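PDB 6D0P: pirin family protein from Acinetobacter baumannii, which probably acts as a metal-dependent dioxygenase of the quercetin 2,3-dioxygenase type, a bicupin of the pirin family thought to use one iron ion per subunit. Local coordinates for residues A[221-224]-A[225-229]; A[167-171]-A[172-176]; A[144-148]-A[149-153]. All blocks are in the same frame, centred on the assembly; numbering follows the deposited sequence.

Contact 1 of 3, residues A[221-224]-A[225-229]; sequences NRLE and GKTVA
Between Leu223 and Ala229 the chain turns through Gly225 and Lys226, so that the axes of 221-224 and 227-229 approach to 7.2 Å, their directions 147° apart. Lys226 and Thr227 both face Val210 of the adjoining strand 205-210, a G1 beta bulge, and Lys226 takes the positive phi (62°) usual at the first position of such a bulge. Inside the turn Leu223 sends CD1 onto Ala229 CB at 3.6 Å, while CD2 lies 4.2 Å from Thr227 CG2. Thr227 holds OG1 beside its own backbone N (chi1 -63°), and from there the hydroxyl donates to Glu224 O at 2.9 Å, reaching it from above the carbonyl plane. A water also donates to Thr227 OG1 and accepts from Glu224 N, a second link between the same two residues. On the outer side the bent Glu224 chain folds back to Arg222, whose NE forms a salt bridge with Glu224 OE2 of 2.8 Å; another water joins Glu224 OE1 to Gly225 N. This corner of the C-terminal cupin is therefore probably held by polar bonds at the bend itself, while Leu223 and Ala229 make a small buried apolar contact.

Contact 2 of 3, residues A[167-171]-A[172-176]; sequences AGEYA and DAKGA
Glu169 and Lys174 form the non-hydrogen-bonded pair of a beta hairpin with a two-residue loop (Ala171, Asp172), in which strands 169-170 and 173-174 are joined by a type I' turn from Tyr170 to Ala173. The Glu169 side chain leans across to the partner strand and reaches on toward the turn. Its CB lies 3.8 Å from Ala173 O, and CG, placed opposite the backbone N by a chi1 of 174°, comes to 3.5 Å from the same oxygen. The chain then bends at chi2 and lays OE2 against the backbone of Asp172, 3.4 Å from its CA. Lys174 NZ curls in on this face too, but stops 4.1 Å from Glu169 OE2, probably near enough for a weak attraction but beyond a salt bridge. Ala171 and Asp172 both have positive phi, as the two central residues of a type I' turn must. Tyr170 and Ala173 share the other face, where the tyrosine ring meets Trp186 edge-to-face and Ala173 rests on Ile154, seating the hairpin on the C-terminal cupin. Further from the turn, Gly175 N donates to Gly168 O. Tyr170 and Ala173 bond both ways: Tyr170 N donates to Ala173 O at 3.0 Å, and Ala173 N donates back to Tyr170 O at 2.6 Å.

Contact 3 of 3, residues A[144-148]-A[149-153]; sequences QAIEA and KDIPD
Ile146 carries CG2 anti to its backbone N (chi1 -55°) and Ile151 keeps CG1 beside its own (chi1 -57°); once the turn has brought the two residues near, Ile146 CG2 meets Ile151 CG1 at 3.5 Å. On the polar side Lys149 takes the less usual chi1 of 69°, its CG lodged between the backbone N and the carbonyl carbon; the chain then runs out nearly straight and bends at chi4, bringing NZ alongside Glu147. The two isoleucine side chains cross at about a right angle, and CD1 of Ile151 stays close to the same Ile146 methyl. Both are buried and touch Ala176, and Ile151 also lies on Val97 of strand 97-101.

The backbone between them is a short 3-10 turn spanning Ala148 to Asp150. Asp150 N donates to Glu147 O at 2.9 Å, and Ile151 N to Ala148 O at 3.2 Å, the i to i+3 bonds of such a turn. Ala148 N, at its start, is bonded to Asp96 OD1.

Around the outside, Lys149 NZ makes a long salt bridge of 3.7 Å to Glu147 OE1. It also pairs with Asp150 OD2, 3.5 Å from Lys149 NZ. Asp150 OD2 in addition accepts a hydrogen bond of 2.6 Å from a water that in turn accepts from Glu147 N, tying the aspartate to the backbone just ahead of the turn. The ammonium probably eases the repulsion between Glu147 OE1 and Asp150 OD2, which are 4.6 Å apart. With all three residues exposed, these loose ion pairs are likely to add little individually, so the turn probably depends more on its backbone bonds and the isoleucine pair.

From the N terminus the chain reaches contact 3 first, where a 3-10 turn leads from strand 145-146, at the edge of the N-terminal cupin sheet, to strand 153-155, at the edge of the C-terminal one. After strand 162-165 it makes the hairpin of contact 2, then passes through several strands of the second cupin before contact 1 turns strand 221-224 into strand 227-231. The three close in series; none encloses or crosses another. Contacts 2 and 3 touch, Pro152 and Ile146 packing against residues 173-176, so the hairpin packs beside the segment that joins the edge strands of the two cupin sheets. Contact 1 stands apart, its centre about 24 Å from that of contact 2.

Contact 1 of 3, residues A[221-224]-A[225-229]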
ATOM      1  N   ASN A 221      -8.532  -1.455 -22.771  1.00 24.19           N
ATOM      2  CA  ASN A 221      -8.401  -2.607 -21.851  1.00 23.57           C
ATOM      3  C   ASN A 221      -9.215  -2.374 -20.579  1.00 21.43           C
ATOM      4  O   ASN A 221      -8.910  -1.505 -19.769  1.00 20.34           O
ATOM      5  CB  ASN A 221      -6.940  -2.919 -21.528  1.00 26.91           C
ATOM      6  CG  ASN A 221      -6.222  -3.568 -22.696  1.00 30.33           C
ATOM      7  OD1 ASN A 221      -5.446  -2.900 -23.361  1.00 27.27           O
ATOM      8  ND2 ASN A 221      -6.479  -4.852 -22.949  1.00 31.19           N
ATOM      9  N   ARG A 222     -10.226  -3.203 -20.390  1.00 21.11           N
ATOM     10  CA  ARG A 222     -11.074  -3.066 -19.235  1.00 22.16           C
ATOM     11  C   ARG A 222     -10.521  -3.873 -18.061  1.00 21.80           C
ATOM     12  O   ARG A 222     -10.076  -5.002 -18.225  1.00 22.14           O
ATOM     13  CB  ARG A 222     -12.484  -3.518 -19.598  1.00 24.17           C
ATOM     14  CG  ARG A 222     -13.469  -3.406 -18.449  1.00 24.37           C
ATOM     15  CD  ARG A 222     -14.869  -3.540 -18.990  1.00 26.61           C
ATOM     16  NE  ARG A 222     -15.822  -3.682 -17.907  1.00 28.47           N
ATOM     17  CZ  ARG A 222     -17.096  -3.397 -18.017  1.00 30.72           C
ATOM     18  NH1 ARG A 222     -17.557  -2.933 -19.169  1.00 31.82           N
ATOM     19  NH2 ARG A 222     -17.899  -3.579 -16.986  1.00 29.62           N
ATOM     20  N   LEU A 223     -10.567  -3.273 -16.879  1.00 20.88           N
ATOM     21  CA  LEU A 223     -10.091  -3.884 -15.643  1.00 21.25           C
ATOM     22  C   LEU A 223     -11.247  -3.951 -14.644  1.00 23.33           C
ATOM     23  O   LEU A 223     -11.968  -2.970 -14.488  1.00 22.78           O
ATOM     24  CB  LEU A 223      -8.980  -3.040 -15.031  1.00 21.57           C
ATOM     25  CG  LEU A 223      -7.762  -2.749 -15.897  1.00 23.11           C
ATOM     26  CD1 LEU A 223      -6.816  -1.851 -15.128  1.00 25.54           C
ATOM     27  CD2 LEU A 223      -7.062  -4.041 -16.316  1.00 24.63           C
ATOM     28  N   GLU A 224     -11.381  -5.087 -13.960  1.00 21.40           N
ATOM     29  CA  GLU A 224     -12.394  -5.279 -12.920  1.00 23.09           C
ATOM     30  C   GLU A 224     -11.738  -5.198 -11.531  1.00 21.09           C
ATOM     31  O   GLU A 224     -10.527  -4.991 -11.409  1.00 19.59           O
ATOM     32  CB  GLU A 224     -13.052  -6.648 -13.101  1.00 27.42           C
ATOM     33  CG  GLU A 224     -13.562  -6.883 -14.518  1.00 33.38           C
ATOM     34  CD  GLU A 224     -14.819  -6.087 -14.846  1.00 35.59           C
ATOM     35  OE1 GLU A 224     -15.768  -6.106 -14.005  1.00 35.04           O
ATOM     36  OE2 GLU A 224     -14.862  -5.468 -15.945  1.00 35.88           O
ATOM     37  N   GLY A 225     -12.537  -5.432 -10.486  1.00 19.54           N
ATOM     38  CA  GLY A 225     -12.066  -5.343  -9.104  1.00 19.03           C
ATOM     39  C   GLY A 225     -11.040  -6.409  -8.745  1.00 18.35           C
ATOM     40  O   GLY A 225     -10.985  -7.478  -9.350  1.00 18.69           O
ATOM     41  N   LYS A 226     -10.253  -6.065  -7.736  1.00 16.40           N
ATOM     42  CA  LYS A 226      -9.208  -6.933  -7.206  0.50 17.46           C
ATOM     43  C   LYS A 226      -8.184  -7.200  -8.313  1.00 16.97           C
ATOM     44  O   LYS A 226      -7.740  -8.343  -8.473  1.00 17.05           O
ATOM     45  CB  LYS A 226      -9.780  -8.259  -6.690  0.50 18.92           C
ATOM     46  CG  LYS A 226     -10.952  -8.178  -5.718  0.50 21.14           C
ATOM     47  CD  LYS A 226     -11.404  -9.557  -5.251  0.50 22.15           C
ATOM     48  CE  LYS A 226     -12.829  -9.618  -4.747  0.50 23.78           C
ATOM     49  NZ  LYS A 226     -13.031  -8.773  -3.552  0.50 25.89           N
ATOM     50  N   THR A 227      -7.833  -6.153  -9.079  1.00 16.12           N
ATOM     51  CA  THR A 227      -6.915  -6.322 -10.222  1.00 17.84           C
ATOM     52  C   THR A 227      -5.781  -5.290 -10.173  1.00 16.98           C
ATOM     53  O   THR A 227      -5.989  -4.127  -9.741  1.00 18.03           O
ATOM     54  CB  THR A 227      -7.650  -6.146 -11.563  1.00 20.57           C
ATOM     55  OG1 THR A 227      -8.655  -7.155 -11.743  1.00 22.39           O
ATOM     56  CG2 THR A 227      -6.737  -6.235 -12.766  1.00 21.26           C
ATOM     57  N   VAL A 228      -4.595  -5.720 -10.583  1.00 15.55           N
ATOM     58  CA  VAL A 228      -3.493  -4.802 -10.820  1.00 16.03           C
ATOM     59  C   VAL A 228      -3.088  -4.915 -12.296  1.00 14.53           C
ATOM     60  O   VAL A 228      -2.909  -6.021 -12.810  1.00 14.35           O
ATOM     61  CB  VAL A 228      -2.276  -5.039  -9.905  1.00 17.10           C
ATOM     62  CG1 VAL A 228      -1.751  -6.460  -9.962  1.00 21.34           C
ATOM     63  CG2 VAL A 228      -1.159  -4.062 -10.241  1.00 18.58           C
ATOM     64  N   ALA A 229      -2.985  -3.774 -12.951  1.00 13.81           N
ATOM     65  CA  ALA A 229      -2.484  -3.671 -14.305  1.00 14.51           C
ATOM     66  C   ALA A 229      -1.075  -3.065 -14.255  1.00 15.08           C
ATOM     67  O   ALA A 229      -0.819  -2.131 -13.504  1.00 14.92           O
ATOM     68  CB  ALA A 229      -3.391  -2.819 -15.158  1.00 14.53           C
TER
HETATM   69  O   HOH W   1      -9.729  -7.414 -14.469  1.00 28.24           O
HETATM   70  O   HOH W   2     -15.500  -5.558 -11.021  1.00 40.75           O

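Contact 2 of 3, residues A[167-171]-A[172-176]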
ATOM      1  N   ALA A 167       1.403  10.153  -1.478  1.00 14.00           N
ATOM      2  CA  ALA A 167       2.810  10.429  -1.661  1.00 14.33           C
ATOM      3  C   ALA A 167       3.044  10.932  -3.087  1.00 14.85           C
ATOM      4  O   ALA A 167       2.337  10.519  -4.024  1.00 14.16           O
ATOM      5  CB  ALA A 167       3.639   9.186  -1.398  1.00 13.67           C
ATOM      6  N   GLY A 168       4.084  11.730  -3.254  1.00 15.36           N
ATOM      7  CA  GLY A 168       4.470  12.215  -4.557  1.00 16.98           C
ATOM      8  C   GLY A 168       3.877  13.578  -4.867  1.00 18.45           C
ATOM      9  O   GLY A 168       3.890  14.505  -4.055  1.00 17.17           O
ATOM     10  N   GLU A 169       3.342  13.705  -6.062  1.00 21.55           N
ATOM     11  CA  GLU A 169       2.801  14.999  -6.473  1.00 27.53           C
ATOM     12  C   GLU A 169       1.812  14.811  -7.621  1.00 27.42           C
ATOM     13  O   GLU A 169       2.082  14.052  -8.532  1.00 29.31           O
ATOM     14  CB  GLU A 169       3.926  15.910  -6.970  1.00 31.82           C
ATOM     15  CG  GLU A 169       3.415  17.221  -7.555  1.00 41.13           C
ATOM     16  CD  GLU A 169       4.333  18.426  -7.389  1.00 47.76           C
ATOM     17  OE1 GLU A 169       5.567  18.251  -7.468  1.00 49.57           O
ATOM     18  OE2 GLU A 169       3.808  19.541  -7.190  1.00 59.35           O
ATOM     19  N   TYR A 170       0.708  15.526  -7.536  1.00 27.97           N
ATOM     20  CA  TYR A 170      -0.303  15.558  -8.572  1.00 29.03           C
ATOM     21  C   TYR A 170      -0.926  16.966  -8.627  1.00 30.80           C
ATOM     22  O   TYR A 170      -1.230  17.549  -7.599  1.00 31.02           O
ATOM     23  CB  TYR A 170      -1.381  14.503  -8.303  1.00 26.44           C
ATOM     24  CG  TYR A 170      -2.374  14.415  -9.420  1.00 28.15           C
ATOM     25  CD1 TYR A 170      -2.147  13.566 -10.488  1.00 29.79           C
ATOM     26  CD2 TYR A 170      -3.488  15.235  -9.460  1.00 30.00           C
ATOM     27  CE1 TYR A 170      -3.023  13.511 -11.555  1.00 31.83           C
ATOM     28  CE2 TYR A 170      -4.371  15.194 -10.524  1.00 31.41           C
ATOM     29  CZ  TYR A 170      -4.134  14.338 -11.577  1.00 31.76           C
ATOM     30  OH  TYR A 170      -4.992  14.289 -12.634  1.00 37.95           O
ATOM     31  N   ALA A 171      -1.109  17.521  -9.817  1.00 39.55           N
ATOM     32  CA  ALA A 171      -1.792  18.843  -9.990  1.00 41.14           C
ATOM     33  C   ALA A 171      -1.217  19.915  -9.048  1.00 41.64           C
ATOM     34  O   ALA A 171      -1.979  20.699  -8.420  1.00 40.44           O
ATOM     35  CB  ALA A 171      -3.278  18.670  -9.756  1.00 45.02           C
ATOM     36  N   ASP A 172       0.110  19.964  -8.951  1.00 38.65           N
ATOM     37  CA  ASP A 172       0.804  20.920  -8.078  1.00 40.79           C
ATOM     38  C   ASP A 172       0.502  20.653  -6.592  1.00 37.65           C
ATOM     39  O   ASP A 172       0.891  21.452  -5.758  1.00 39.33           O
ATOM     40  CB  ASP A 172       0.469  22.372  -8.437  1.00 48.73           C
ATOM     41  CG  ASP A 172       0.819  22.738  -9.870  1.00 55.16           C
ATOM     42  OD1 ASP A 172       1.915  22.346 -10.328  1.00 57.21           O
ATOM     43  OD2 ASP A 172      -0.006  23.415 -10.515  1.00 65.48           O
ATOM     44  N   ALA A 173      -0.164  19.551  -6.250  1.00 32.63           N
ATOM     45  CA  ALA A 173      -0.420  19.213  -4.846  1.00 31.80           C
ATOM     46  C   ALA A 173       0.662  18.230  -4.383  1.00 29.86           C
ATOM     47  O   ALA A 173       0.939  17.270  -5.079  1.00 30.06           O
ATOM     48  CB  ALA A 173      -1.797  18.608  -4.701  1.00 32.65           C
ATOM     49  N   LYS A 174       1.247  18.464  -3.221  1.00 29.88           N
ATOM     50  CA  LYS A 174       2.338  17.628  -2.714  1.00 28.56           C
ATOM     51  C   LYS A 174       1.784  16.539  -1.798  1.00 23.75           C
ATOM     52  O   LYS A 174       0.874  16.780  -1.025  1.00 23.61           O
ATOM     53  CB  LYS A 174       3.341  18.496  -1.951  1.00 34.35           C
ATOM     54  CG  LYS A 174       3.997  19.580  -2.795  1.00 44.00           C
ATOM     55  CD  LYS A 174       4.975  20.447  -2.024  1.00 50.72           C
ATOM     56  CE  LYS A 174       5.565  21.550  -2.880  1.00 59.00           C
ATOM     57  NZ  LYS A 174       6.177  21.008  -4.118  1.00 61.19           N
ATOM     58  N   GLY A 175       2.363  15.356  -1.896  1.00 20.25           N
ATOM     59  CA  GLY A 175       1.959  14.219  -1.092  1.00 18.64           C
ATOM     60  C   GLY A 175       2.124  14.474   0.394  1.00 18.09           C
ATOM     61  O   GLY A 175       3.002  15.230   0.821  1.00 19.18           O
ATOM     62  N   ALA A 176       1.282  13.818   1.176  1.00 17.65           N
ATOM     63  CA  ALA A 176       1.267  13.975   2.606  1.00 18.59           C
ATOM     64  C   ALA A 176       2.417  13.179   3.240  1.00 17.93           C
ATOM     65  O   ALA A 176       2.938  13.570   4.271  1.00 19.56           O
ATOM     66  CB  ALA A 176      -0.068  13.523   3.142  1.00 20.02           C
TER

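Contact 3 of 3, residues A[144-148]-A[149-153]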
ATOM      1  N   GLN A 144       5.009   7.890  10.177  1.00 14.48           N
ATOM      2  CA  GLN A 144       4.362   9.064   9.639  1.00 15.10           C
ATOM      3  C   GLN A 144       2.860   8.814   9.779  1.00 15.91           C
ATOM      4  O   GLN A 144       2.265   8.070   8.965  1.00 14.35           O
ATOM      5  CB  GLN A 144       4.701   9.351   8.177  1.00 15.04           C
ATOM      6  CG  GLN A 144       6.128   9.801   7.921  1.00 15.75           C
ATOM      7  CD  GLN A 144       6.361   9.990   6.438  1.00 16.90           C
ATOM      8  OE1 GLN A 144       5.845  10.940   5.842  1.00 15.06           O
ATOM      9  NE2 GLN A 144       7.154   9.091   5.842  1.00 14.15           N
ATOM     10  N   ALA A 145       2.277   9.376  10.834  1.00 15.79           N
ATOM     11  CA  ALA A 145       0.839   9.261  11.054  1.00 17.15           C
ATOM     12  C   ALA A 145       0.170  10.423  10.329  1.00 18.52           C
ATOM     13  O   ALA A 145       0.382  11.572  10.670  1.00 20.01           O
ATOM     14  CB  ALA A 145       0.508   9.261  12.532  1.00 17.78           C
ATOM     15  N   ILE A 146      -0.598  10.123   9.309  1.00 17.69           N
ATOM     16  CA  ILE A 146      -1.208  11.153   8.521  1.00 18.31           C
ATOM     17  C   ILE A 146      -2.726  11.106   8.702  1.00 19.09           C
ATOM     18  O   ILE A 146      -3.353  10.124   8.377  1.00 17.11           O
ATOM     19  CB  ILE A 146      -0.799  10.996   7.054  1.00 18.82           C
ATOM     20  CG1 ILE A 146       0.726  10.985   6.900  1.00 18.79           C
ATOM     21  CG2 ILE A 146      -1.426  12.092   6.226  1.00 21.64           C
ATOM     22  CD1 ILE A 146       1.185  10.299   5.674  1.00 19.83           C
ATOM     23  N   GLU A 147      -3.283  12.209   9.196  1.00 19.60           N
ATOM     24  CA  GLU A 147      -4.717  12.347   9.405  1.00 21.56           C
ATOM     25  C   GLU A 147      -5.400  12.658   8.072  1.00 21.06           C
ATOM     26  O   GLU A 147      -4.834  13.334   7.185  1.00 19.38           O
ATOM     27  CB  GLU A 147      -4.978  13.418  10.465  1.00 27.57           C
ATOM     28  CG  GLU A 147      -4.723  12.912  11.874  1.00 32.01           C
ATOM     29  CD  GLU A 147      -4.883  13.964  12.953  1.00 42.29           C
ATOM     30  OE1 GLU A 147      -3.887  14.649  13.257  1.00 53.14           O
ATOM     31  OE2 GLU A 147      -6.002  14.086  13.494  1.00 57.43           O
ATOM     32  N   ALA A 148      -6.626  12.151   7.938  1.00 21.42           N
ATOM     33  CA  ALA A 148      -7.414  12.284   6.705  1.00 22.49           C
ATOM     34  C   ALA A 148      -7.454  13.745   6.225  1.00 26.04           C
ATOM     35  O   ALA A 148      -7.299  14.004   5.041  1.00 23.83           O
ATOM     36  CB  ALA A 148      -8.814  11.751   6.937  1.00 23.07           C
ATOM     37  N   LYS A 149      -7.596  14.693   7.149  1.00 24.68           N
ATOM     38  CA  LYS A 149      -7.770  16.097   6.744  1.00 28.69           C
ATOM     39  C   LYS A 149      -6.483  16.689   6.150  1.00 26.40           C
ATOM     40  O   LYS A 149      -6.555  17.708   5.493  1.00 28.30           O
ATOM     41  CB  LYS A 149      -8.271  16.928   7.933  1.00 31.77           C
ATOM     42  CG  LYS A 149      -7.268  17.118   9.056  1.00 35.13           C
ATOM     43  CD  LYS A 149      -7.826  17.881  10.238  1.00 41.51           C
ATOM     44  CE  LYS A 149      -6.742  18.407  11.155  1.00 44.80           C
ATOM     45  NZ  LYS A 149      -5.749  17.351  11.478  1.00 51.74           N
ATOM     46  N   ASP A 150      -5.332  16.054   6.331  1.00 24.38           N
ATOM     47  CA  ASP A 150      -4.069  16.592   5.834  1.00 24.48           C
ATOM     48  C   ASP A 150      -3.681  15.984   4.479  1.00 23.62           C
ATOM     49  O   ASP A 150      -2.643  16.339   3.919  1.00 23.78           O
ATOM     50  CB  ASP A 150      -2.977  16.422   6.894  1.00 25.99           C
ATOM     51  CG  ASP A 150      -3.262  17.283   8.123  1.00 30.34           C
ATOM     52  OD1 ASP A 150      -3.701  18.452   7.935  1.00 32.97           O
ATOM     53  OD2 ASP A 150      -3.075  16.790   9.252  1.00 30.06           O
ATOM     54  N   ILE A 151      -4.507  15.115   3.913  1.00 22.17           N
ATOM     55  CA  ILE A 151      -4.150  14.531   2.628  1.00 20.71           C
ATOM     56  C   ILE A 151      -4.802  15.364   1.509  1.00 22.63           C
ATOM     57  O   ILE A 151      -5.996  15.498   1.486  1.00 20.24           O
ATOM     58  CB  ILE A 151      -4.568  13.056   2.593  1.00 20.38           C
ATOM     59  CG1 ILE A 151      -3.914  12.283   3.740  1.00 20.63           C
ATOM     60  CG2 ILE A 151      -4.233  12.432   1.234  1.00 20.20           C
ATOM     61  CD1 ILE A 151      -4.387  10.859   3.868  1.00 20.72           C
ATOM     62  N   PRO A 152      -4.004  15.972   0.616  1.00 23.50           N
ATOM     63  CA  PRO A 152      -4.572  16.758  -0.493  1.00 25.41           C
ATOM     64  C   PRO A 152      -5.493  15.858  -1.333  1.00 26.43           C
ATOM     65  O   PRO A 152      -5.078  14.758  -1.698  1.00 22.71           O
ATOM     66  CB  PRO A 152      -3.381  17.237  -1.347  1.00 25.67           C
ATOM     67  CG  PRO A 152      -2.209  17.053  -0.433  1.00 26.38           C
ATOM     68  CD  PRO A 152      -2.565  15.838   0.400  1.00 24.43           C
ATOM     69  N   ASP A 153      -6.688  16.361  -1.616  1.00 25.46           N
ATOM     70  CA  ASP A 153      -7.774  15.658  -2.346  1.00 28.94           C
ATOM     71  C   ASP A 153      -8.157  16.497  -3.566  1.00 27.37           C
ATOM     72  O   ASP A 153      -8.718  17.596  -3.407  1.00 29.32           O
ATOM     73  CB  ASP A 153      -9.008  15.486  -1.448  1.00 30.48           C
ATOM     74  CG  ASP A 153      -9.985  14.413  -1.910  1.00 38.03           C
ATOM     75  OD1 ASP A 153      -9.685  13.724  -2.925  1.00 38.45           O
ATOM     76  OD2 ASP A 153     -11.026  14.233  -1.227  1.00 42.22           O
TER
HETATM   77  O   HOH W   3      -1.642  14.681   9.522  1.00 23.96           O